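Putative glutathionylspermidine synthase (Methylobacillus flagellatus, PDB 3N6X) probably acts as an ATP-dependent ligase of the circularly permuted ATP-grasp family, and may join glutathione to spermidine. Local coordinates at residues 99-102 with 103-107; 129-132 with 133-136; 297-300 with 301-305. All coordinates share one frame; numbering follows the deposited sequence.

Interaction 1 of 3, residues 99-102 with 103-107; sequences NMFL and HDVYH
His103 N donates to Asn99 O, Asp104 N to Met100 O and Val105 N to Phe101 O, the i to i+4 pattern of the last turns of helix 81-105. The Val105-Phe101 bond, 2.8 Å from N to O, is the shortest of these. The pattern fades at Tyr106, where N reaches Leu102 O only weakly at 3.4 Å and the backbone leaves helical angles. Apolar side chains suit the buried side of this helix end. The ring of Phe101, with CG anti to the backbone N (chi1 167°), turns one face to Val105, whose CG1 comes over its rim, 3.5 Å from both CE1 and CZ. Beyond, this ring meets Met330 and Tyr334 of helix 327-335. Cutting the ring back to an alanine here would probably leave Val105 CG1 without the aromatic face it rests on and open a gap toward that helix. Leu102 sends CD2 to within 4.2 Å of Tyr106 CE2; the phenol oxygen of Tyr106 is bonded to Gly314 O and Arg128 N, so the ring bridges the helix end and two loops. Asp104 suits its buried place because both carboxylate oxygens are satisfied: OD2 by Tyr334 OH and Ile111 N, OD1 by Glu110 N. Two histidines meet at the helix end. His107 ND1 lies over one face of the His103 imidazole, near its rim, and donates to His103 O at 2.7 Å, in the carbonyl plane on a lone pair and only 6° out of the His107 ring plane.

Interaction 2 of 3, residues 129-132 with 133-136; sequences PEMF and GVDV
Met131 and Val134 stand at the two ends of a type II beta turn, closed by the bond from Val134 N to Met131 O at 3.2 Å. A water adds a second link, donating to Met131 O and to Val134 O, so the Met131 carbonyl is gripped twice. Gly133 takes the third position with phi 83°, where a side chain would run into the Phe132 carbonyl oxygen. Met131, deposited as selenomethionine, does most of the apolar work. Its chain bends at both chi2 and chi3 (-57° and -70°), which carries CE across to the outgoing chain, where it touches Val136 CG1 at 3.7 Å and Val134 CG1 at 4.1 Å. The long, unbranched, flexible chain of methionine suits this reach, and it crosses Val136 at about a right angle. Val134 places CG1 anti to its backbone N, beside that methyl, while its other branch, CG2, rests 3.5 Å from Glu130 O, so its two methyls meet the chain entering the turn at two points. Phe132, at the exposed corner, touches Tyr127 with its side chain. The turn belongs to the long loop between helix 110-113 and strand 144-151. Met131 and Val136 both lean on Tyr302, and Glu130 on Leu299, so helix 298-303 covers the apolar side, while Gly133 bonds through its backbone to Tyr106 just past helix 81-105.

Interaction 3 of 3, residues 297-300 with 301-305; sequences GLLS and VYRNG. With SO4 (sulfate ion), chain C.
Helix 298-303, the short helical link of a beta-alpha-beta unit between strands 268-275 and 308-310, holds this contact from its N-cap to its C-terminal end. Gly297 is the N-cap residue, its phi of 87° easily adopted without a side chain, and its O accepts a weak bond from Val301 N. Firmer bonds follow from Tyr302 N to Leu298 O and from Arg303 N to Leu299 O, the latter 2.8 Å. At the far end, Ser300 O is gripped by the Asn304 side chain: ND2 donates at 2.8 Å, with the oxygen close to the amide plane, while Asn304 N adds a weak bond to the same oxygen. Asparagine suits this place because its amide can fold back onto the last turn. Gly305, with positive phi, is the C-prime residue of a Schellman motif, in which Gly305 N bonds to Tyr302 O.

The exposed side carries a sulfate, probably from the crystallisation liquor. Ser300 OG donates to its O4 at 2.9 Å, reached with OG anti to the backbone N (chi1 172°). Arg303 NE donates to O1 at 3.0 Å in a nearly straight bond (169°), the oxygen lying at the guanidinium edge and in its plane; Asn304 ND2 reaches O2 only weakly. Arg303 CD passes 3.9 Å from Leu299 CG, and a bend at chi3 turns the guanidinium away from the helix, toward the loop at 129-136, bringing NH1 to Glu130 O; NH2 makes a salt bridge to another sulfate. On the buried side, Leu299 CD1 comes to the edge of the Tyr302 ring, 4.4 Å from CD2. Leu298 and Val301 pack on Val259 of strand 259-261, and Leu298 and Tyr302 on Leu309 of strand 308-310, seating the helix against its sheet.

In the fold
The three contacts follow one another along the chain without nesting or crossing, and each is local. Interaction 1 finishes helix 81-105; interaction 2 turns the loop that leads to strand 144-151; interaction 3 spans the short helix between strands 268-275 and 308-310. Interaction 2 lies in the middle, its centre about 10 Å from each of the others. Toward interaction 1 it makes backbone and side-chain bonds, among them that of Asp135 OD1 with His107 NE2; toward interaction 3 it offers a carbonyl to an arginine and apolar packing. Interactions 1 and 3 do not touch, so the loop at 129-136 joins the helix end to the beta-alpha-beta unit.

Interaction 1 of 3, residues 99-102 with 103-107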
ATOM      1  N   ASN A  99      -6.116  -4.675  12.977  1.00 27.26           N
ATOM      2  CA  ASN A  99      -7.526  -5.103  12.977  1.00 27.57           C
ATOM      3  C   ASN A  99      -8.063  -5.291  14.385  1.00 32.57           C
ATOM      4  O   ASN A  99      -9.216  -4.973  14.640  1.00 34.26           O
ATOM      5  CB  ASN A  99      -7.723  -6.384  12.142  1.00 25.29           C
ATOM      6  CG  ASN A  99      -8.011  -6.091  10.685  1.00 38.48           C
ATOM      7  OD1 ASN A  99      -8.850  -5.243  10.348  1.00 35.37           O
ATOM      8  ND2 ASN A  99      -7.280  -6.735   9.788  1.00 25.17           N
HETATM    9  N   MSE A 100      -7.236  -5.806  15.302  1.00 28.37           N
HETATM   10  CA  MSE A 100      -7.638  -5.962  16.697  1.00 27.92           C
HETATM   11  C   MSE A 100      -7.739  -4.592  17.396  1.00 30.67           C
HETATM   12  O   MSE A 100      -8.645  -4.379  18.202  1.00 30.62           O
HETATM   13  CB  MSE A 100      -6.683  -6.889  17.427  1.00 29.66           C
HETATM   14  CG  MSE A 100      -6.783  -8.317  16.935  1.00 35.92           C
HETATM   15 SE   MSE A 100      -5.507  -9.467  17.777  0.75 43.27          SE
HETATM   16  CE  MSE A 100      -6.484  -9.723  19.438  1.00 38.73           C
ATOM     17  N   PHE A 101      -6.864  -3.645  17.011  1.00 25.86           N
ATOM     18  CA  PHE A 101      -6.913  -2.267  17.501  1.00 25.78           C
ATOM     19  C   PHE A 101      -8.230  -1.610  17.088  1.00 30.73           C
ATOM     20  O   PHE A 101      -8.899  -1.010  17.928  1.00 30.98           O
ATOM     21  CB  PHE A 101      -5.719  -1.446  16.970  1.00 26.24           C
ATOM     22  CG  PHE A 101      -5.879   0.041  17.178  1.00 26.08           C
ATOM     23  CD1 PHE A 101      -5.791   0.597  18.454  1.00 28.55           C
ATOM     24  CD2 PHE A 101      -6.150   0.884  16.107  1.00 27.27           C
ATOM     25  CE1 PHE A 101      -5.978   1.968  18.654  1.00 29.56           C
ATOM     26  CE2 PHE A 101      -6.351   2.256  16.305  1.00 30.79           C
ATOM     27  CZ  PHE A 101      -6.250   2.794  17.578  1.00 29.21           C
ATOM     28  N   LEU A 102      -8.623  -1.774  15.797  1.00 27.91           N
ATOM     29  CA  LEU A 102      -9.866  -1.211  15.242  1.00 27.23           C
ATOM     30  C   LEU A 102     -11.119  -1.786  15.910  1.00 32.90           C
ATOM     31  O   LEU A 102     -12.019  -1.034  16.248  1.00 34.04           O
ATOM     32  CB  LEU A 102      -9.912  -1.353  13.708  1.00 26.11           C
ATOM     33  CG  LEU A 102      -8.985  -0.382  12.964  1.00 29.28           C
ATOM     34  CD1 LEU A 102      -8.718  -0.853  11.531  1.00 27.83           C
ATOM     35  CD2 LEU A 102      -9.547   1.061  12.982  1.00 28.98           C
ATOM     36  N   HIS A 103     -11.135  -3.090  16.186  1.00 29.92           N
ATOM     37  CA  HIS A 103     -12.223  -3.685  16.949  1.00 29.91           C
ATOM     38  C   HIS A 103     -12.242  -3.087  18.374  1.00 34.36           C
ATOM     39  O   HIS A 103     -13.309  -2.770  18.898  1.00 34.75           O
ATOM     40  CB  HIS A 103     -12.078  -5.218  17.011  1.00 30.63           C
ATOM     41  CG  HIS A 103     -13.103  -5.861  17.879  1.00 34.76           C
ATOM     42  ND1 HIS A 103     -14.365  -6.170  17.396  1.00 37.33           N
ATOM     43  CD2 HIS A 103     -13.063  -6.139  19.204  1.00 37.86           C
ATOM     44  CE1 HIS A 103     -15.039  -6.658  18.429  1.00 37.34           C
ATOM     45  NE2 HIS A 103     -14.297  -6.664  19.538  1.00 37.84           N
ATOM     46  N   ASP A 104     -11.065  -2.923  18.986  1.00 30.52           N
ATOM     47  CA  ASP A 104     -10.972  -2.384  20.343  1.00 29.54           C
ATOM     48  C   ASP A 104     -11.462  -0.916  20.458  1.00 32.74           C
ATOM     49  O   ASP A 104     -12.288  -0.640  21.332  1.00 32.08           O
ATOM     50  CB  ASP A 104      -9.550  -2.545  20.893  1.00 30.81           C
ATOM     51  CG  ASP A 104      -9.406  -2.318  22.386  1.00 31.45           C
ATOM     52  OD1 ASP A 104     -10.369  -2.591  23.121  1.00 31.31           O
ATOM     53  OD2 ASP A 104      -8.308  -1.963  22.820  1.00 37.52           O
ATOM     54  N   VAL A 105     -11.004   0.016  19.546  1.00 29.28           N
ATOM     55  CA  VAL A 105     -11.433   1.438  19.606  1.00 30.18           C
ATOM     56  C   VAL A 105     -12.919   1.646  19.471  1.00 34.60           C
ATOM     57  O   VAL A 105     -13.436   2.682  19.923  1.00 34.09           O
ATOM     58  CB  VAL A 105     -10.675   2.413  18.671  1.00 34.69           C
ATOM     59  CG1 VAL A 105      -9.317   2.730  19.206  1.00 35.58           C
ATOM     60  CG2 VAL A 105     -10.623   1.916  17.229  1.00 34.08           C
ATOM     61  N   TYR A 106     -13.594   0.750  18.732  1.00 30.92           N
ATOM     62  CA  TYR A 106     -15.033   0.871  18.495  1.00 29.83           C
ATOM     63  C   TYR A 106     -15.834  -0.030  19.437  1.00 34.54           C
ATOM     64  O   TYR A 106     -17.051  -0.151  19.291  1.00 34.49           O
ATOM     65  CB  TYR A 106     -15.355   0.592  17.020  1.00 29.43           C
ATOM     66  CG  TYR A 106     -14.790   1.642  16.089  1.00 28.42           C
ATOM     67  CD1 TYR A 106     -15.138   2.981  16.226  1.00 29.82           C
ATOM     68  CD2 TYR A 106     -13.943   1.291  15.038  1.00 28.36           C
ATOM     69  CE1 TYR A 106     -14.630   3.952  15.367  1.00 30.55           C
ATOM     70  CE2 TYR A 106     -13.433   2.257  14.166  1.00 28.55           C
ATOM     71  CZ  TYR A 106     -13.777   3.587  14.340  1.00 32.32           C
ATOM     72  OH  TYR A 106     -13.280   4.556  13.509  1.00 28.90           O
ATOM     73  N   HIS A 107     -15.154  -0.633  20.435  1.00 31.28           N
ATOM     74  CA  HIS A 107     -15.811  -1.483  21.419  1.00 30.76           C
ATOM     75  C   HIS A 107     -15.438  -1.101  22.848  1.00 34.87           C
ATOM     76  O   HIS A 107     -15.813  -0.020  23.272  1.00 35.61           O
ATOM     77  CB  HIS A 107     -15.639  -2.990  21.098  1.00 31.31           C
ATOM     78  CG  HIS A 107     -16.431  -3.416  19.892  1.00 35.62           C
ATOM     79  ND1 HIS A 107     -15.905  -3.325  18.604  1.00 37.47           N
ATOM     80  CD2 HIS A 107     -17.723  -3.819  19.802  1.00 36.66           C
ATOM     81  CE1 HIS A 107     -16.872  -3.723  17.790  1.00 36.32           C
ATOM     82  NE2 HIS A 107     -17.988  -4.017  18.458  1.00 36.40           N
TER

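Interaction 2 of 3, residues 129-132 with 133-136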
ATOM      1  N   PRO A 129     -17.649   7.828  15.208  1.00 33.62           N
ATOM      2  CA  PRO A 129     -18.544   7.404  16.304  1.00 33.46           C
ATOM      3  C   PRO A 129     -19.734   6.558  15.819  1.00 35.79           C
ATOM      4  O   PRO A 129     -20.300   5.801  16.611  1.00 35.53           O
ATOM      5  CB  PRO A 129     -18.991   8.733  16.933  1.00 35.40           C
ATOM      6  CG  PRO A 129     -18.760   9.761  15.877  1.00 39.02           C
ATOM      7  CD  PRO A 129     -17.579   9.303  15.101  1.00 34.41           C
ATOM      8  N   GLU A 130     -20.050   6.619  14.491  1.00 31.45           N
ATOM      9  CA  GLU A 130     -21.111   5.810  13.833  1.00 31.12           C
ATOM     10  C   GLU A 130     -20.771   4.324  13.873  1.00 34.69           C
ATOM     11  O   GLU A 130     -21.661   3.470  13.747  1.00 35.17           O
ATOM     12  CB  GLU A 130     -21.301   6.246  12.366  1.00 32.41           C
ATOM     13  CG  GLU A 130     -21.782   7.686  12.202  1.00 36.85           C
ATOM     14  CD  GLU A 130     -20.700   8.749  12.189  1.00 47.26           C
ATOM     15  OE1 GLU A 130     -19.504   8.404  12.352  1.00 38.30           O
ATOM     16  OE2 GLU A 130     -21.052   9.937  12.025  1.00 51.03           O
HETATM   17  N   MSE A 131     -19.477   4.010  14.050  1.00 29.25           N
HETATM   18  CA  MSE A 131     -18.978   2.627  14.105  1.00 26.57           C
HETATM   19  C   MSE A 131     -18.833   2.091  15.537  1.00 32.16           C
HETATM   20  O   MSE A 131     -18.550   0.912  15.715  1.00 33.85           O
HETATM   21  CB  MSE A 131     -17.663   2.518  13.326  1.00 26.81           C
HETATM   22  CG  MSE A 131     -17.873   2.664  11.824  1.00 31.07           C
HETATM   23 SE   MSE A 131     -19.165   1.308  11.140  0.75 35.49          SE
HETATM   24  CE  MSE A 131     -18.028  -0.268  11.357  1.00 32.26           C
ATOM     25  N   PHE A 132     -19.070   2.937  16.550  1.00 29.53           N
ATOM     26  CA  PHE A 132     -18.965   2.528  17.954  1.00 30.78           C
ATOM     27  C   PHE A 132     -20.051   1.536  18.320  1.00 37.70           C
ATOM     28  O   PHE A 132     -21.232   1.803  18.107  1.00 39.55           O
ATOM     29  CB  PHE A 132     -18.995   3.753  18.906  1.00 32.57           C
ATOM     30  CG  PHE A 132     -18.737   3.388  20.352  1.00 34.35           C
ATOM     31  CD1 PHE A 132     -17.441   3.171  20.813  1.00 38.15           C
ATOM     32  CD2 PHE A 132     -19.792   3.215  21.242  1.00 36.52           C
ATOM     33  CE1 PHE A 132     -17.205   2.792  22.141  1.00 39.20           C
ATOM     34  CE2 PHE A 132     -19.556   2.838  22.569  1.00 39.52           C
ATOM     35  CZ  PHE A 132     -18.263   2.623  23.008  1.00 37.91           C
ATOM     36  N   GLY A 133     -19.640   0.382  18.834  1.00 33.32           N
ATOM     37  CA  GLY A 133     -20.559  -0.680  19.222  1.00 31.75           C
ATOM     38  C   GLY A 133     -20.998  -1.561  18.070  1.00 36.64           C
ATOM     39  O   GLY A 133     -21.711  -2.549  18.286  1.00 38.17           O
ATOM     40  N   VAL A 134     -20.569  -1.232  16.833  1.00 30.78           N
ATOM     41  CA  VAL A 134     -20.951  -2.005  15.644  1.00 29.26           C
ATOM     42  C   VAL A 134     -20.053  -3.231  15.458  1.00 35.20           C
ATOM     43  O   VAL A 134     -18.829  -3.096  15.360  1.00 35.91           O
ATOM     44  CB  VAL A 134     -20.997  -1.115  14.368  1.00 31.15           C
ATOM     45  CG1 VAL A 134     -21.386  -1.933  13.130  1.00 30.49           C
ATOM     46  CG2 VAL A 134     -21.943   0.066  14.560  1.00 29.84           C
ATOM     47  N   ASP A 135     -20.661  -4.422  15.416  1.00 32.31           N
ATOM     48  CA  ASP A 135     -19.955  -5.675  15.159  1.00 32.76           C
ATOM     49  C   ASP A 135     -19.846  -5.897  13.653  1.00 38.18           C
ATOM     50  O   ASP A 135     -20.850  -5.832  12.946  1.00 38.77           O
ATOM     51  CB  ASP A 135     -20.689  -6.866  15.816  1.00 34.37           C
ATOM     52  CG  ASP A 135     -20.750  -6.820  17.343  1.00 44.51           C
ATOM     53  OD1 ASP A 135     -19.994  -6.019  17.950  1.00 43.91           O
ATOM     54  OD2 ASP A 135     -21.544  -7.586  17.927  1.00 52.77           O
ATOM     55  N   VAL A 136     -18.627  -6.117  13.161  1.00 34.70           N
ATOM     56  CA  VAL A 136     -18.370  -6.337  11.738  1.00 33.79           C
ATOM     57  C   VAL A 136     -18.051  -7.824  11.499  1.00 39.94           C
ATOM     58  O   VAL A 136     -17.439  -8.459  12.364  1.00 39.35           O
ATOM     59  CB  VAL A 136     -17.255  -5.382  11.182  1.00 36.59           C
ATOM     60  CG1 VAL A 136     -17.591  -3.919  11.471  1.00 35.71           C
ATOM     61  CG2 VAL A 136     -15.876  -5.739  11.738  1.00 36.07           C
TER
HETATM   62  O   HOH W   1     -17.183  -1.133  14.693  1.00 31.47           O

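Interaction 3 of 3, residues 297-300 with 301-305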
ATOM      1  N   GLY A 297     -28.601   5.830   2.876  1.00 30.42           N
ATOM      2  CA  GLY A 297     -28.993   4.834   3.872  1.00 29.59           C
ATOM      3  C   GLY A 297     -28.060   3.643   3.996  1.00 33.37           C
ATOM      4  O   GLY A 297     -28.283   2.773   4.840  1.00 33.65           O
ATOM      5  N   LEU A 298     -26.995   3.599   3.174  1.00 30.47           N
ATOM      6  CA  LEU A 298     -26.029   2.495   3.172  1.00 31.12           C
ATOM      7  C   LEU A 298     -25.419   2.233   4.557  1.00 37.53           C
ATOM      8  O   LEU A 298     -25.339   1.073   4.980  1.00 38.46           O
ATOM      9  CB  LEU A 298     -24.920   2.754   2.135  1.00 31.09           C
ATOM     10  CG  LEU A 298     -23.828   1.683   2.015  1.00 34.95           C
ATOM     11  CD1 LEU A 298     -24.417   0.334   1.649  1.00 35.15           C
ATOM     12  CD2 LEU A 298     -22.771   2.099   1.004  1.00 35.03           C
ATOM     13  N   LEU A 299     -24.988   3.299   5.260  1.00 33.55           N
ATOM     14  CA  LEU A 299     -24.395   3.152   6.580  1.00 34.06           C
ATOM     15  C   LEU A 299     -25.324   2.436   7.569  1.00 37.36           C
ATOM     16  O   LEU A 299     -24.870   1.545   8.291  1.00 36.92           O
ATOM     17  CB  LEU A 299     -23.927   4.509   7.139  1.00 34.57           C
ATOM     18  CG  LEU A 299     -23.225   4.440   8.511  1.00 38.78           C
ATOM     19  CD1 LEU A 299     -21.892   3.656   8.426  1.00 37.30           C
ATOM     20  CD2 LEU A 299     -23.031   5.817   9.085  1.00 41.07           C
ATOM     21  N   SER A 300     -26.631   2.781   7.558  1.00 33.91           N
ATOM     22  CA  SER A 300     -27.639   2.141   8.420  1.00 33.62           C
ATOM     23  C   SER A 300     -27.765   0.619   8.163  1.00 36.75           C
ATOM     24  O   SER A 300     -27.897  -0.149   9.119  1.00 37.26           O
ATOM     25  CB  SER A 300     -28.997   2.824   8.254  1.00 37.44           C
ATOM     26  OG  SER A 300     -30.025   2.112   8.928  1.00 45.51           O
ATOM     27  N   VAL A 301     -27.737   0.192   6.877  1.00 31.70           N
ATOM     28  CA  VAL A 301     -27.815  -1.242   6.504  1.00 31.04           C
ATOM     29  C   VAL A 301     -26.577  -1.995   7.048  1.00 34.52           C
ATOM     30  O   VAL A 301     -26.695  -3.107   7.565  1.00 34.88           O
ATOM     31  CB  VAL A 301     -27.963  -1.428   4.955  1.00 34.14           C
ATOM     32  CG1 VAL A 301     -28.065  -2.899   4.577  1.00 33.17           C
ATOM     33  CG2 VAL A 301     -29.168  -0.661   4.430  1.00 33.90           C
ATOM     34  N   TYR A 302     -25.407  -1.383   6.909  1.00 30.08           N
ATOM     35  CA  TYR A 302     -24.142  -1.925   7.373  1.00 28.97           C
ATOM     36  C   TYR A 302     -24.138  -2.034   8.904  1.00 33.61           C
ATOM     37  O   TYR A 302     -23.831  -3.098   9.440  1.00 33.00           O
ATOM     38  CB  TYR A 302     -22.986  -1.037   6.873  1.00 28.96           C
ATOM     39  CG  TYR A 302     -21.611  -1.476   7.331  1.00 30.41           C
ATOM     40  CD1 TYR A 302     -21.202  -2.808   7.206  1.00 31.96           C
ATOM     41  CD2 TYR A 302     -20.678  -0.546   7.791  1.00 30.39           C
ATOM     42  CE1 TYR A 302     -19.919  -3.207   7.575  1.00 32.18           C
ATOM     43  CE2 TYR A 302     -19.380  -0.929   8.127  1.00 30.94           C
ATOM     44  CZ  TYR A 302     -19.006  -2.261   8.025  1.00 39.43           C
ATOM     45  OH  TYR A 302     -17.736  -2.636   8.355  1.00 39.06           O
ATOM     46  N   ARG A 303     -24.541  -0.947   9.602  1.00 31.26           N
ATOM     47  CA  ARG A 303     -24.618  -0.919  11.071  1.00 31.95           C
ATOM     48  C   ARG A 303     -25.608  -1.960  11.605  1.00 36.77           C
ATOM     49  O   ARG A 303     -25.398  -2.478  12.698  1.00 37.35           O
ATOM     50  CB  ARG A 303     -25.018   0.485  11.569  1.00 33.33           C
ATOM     51  CG  ARG A 303     -23.889   1.531  11.517  1.00 39.06           C
ATOM     52  CD  ARG A 303     -24.368   2.942  11.881  1.00 45.91           C
ATOM     53  NE  ARG A 303     -25.420   2.937  12.909  1.00 56.88           N
ATOM     54  CZ  ARG A 303     -25.193   2.900  14.220  1.00 72.38           C
ATOM     55  NH1 ARG A 303     -23.952   2.883  14.687  1.00 61.74           N
ATOM     56  NH2 ARG A 303     -26.206   2.866  15.072  1.00 63.72           N
ATOM     57  N   ASN A 304     -26.665  -2.302  10.809  1.00 32.45           N
ATOM     58  CA  ASN A 304     -27.703  -3.272  11.208  1.00 31.88           C
ATOM     59  C   ASN A 304     -27.567  -4.673  10.599  1.00 36.04           C
ATOM     60  O   ASN A 304     -28.499  -5.482  10.690  1.00 36.28           O
ATOM     61  CB  ASN A 304     -29.108  -2.700  10.997  1.00 30.66           C
ATOM     62  CG  ASN A 304     -29.425  -1.587  11.956  1.00 46.50           C
ATOM     63  OD1 ASN A 304     -29.736  -1.819  13.113  1.00 45.62           O
ATOM     64  ND2 ASN A 304     -29.276  -0.353  11.516  1.00 37.74           N
ATOM     65  N   GLY A 305     -26.405  -4.959  10.025  1.00 32.65           N
ATOM     66  CA  GLY A 305     -26.053  -6.287   9.526  1.00 32.18           C
ATOM     67  C   GLY A 305     -26.697  -6.761   8.234  1.00 36.26           C
ATOM     68  O   GLY A 305     -26.674  -7.961   7.942  1.00 37.16           O
TER
HETATM   69  S   SO4 C 475     -29.383   3.298  12.431  1.00 82.50           S
HETATM   70  O1  SO4 C 475     -28.168   3.087  11.633  1.00 86.71           O
HETATM   71  O2  SO4 C 475     -29.433   2.324  13.534  1.00 87.15           O
HETATM   72  O3  SO4 C 475     -29.371   4.664  12.984  1.00 88.20           O
HETATM   73  O4  SO4 C 475     -30.578   3.120  11.572  1.00 88.18           O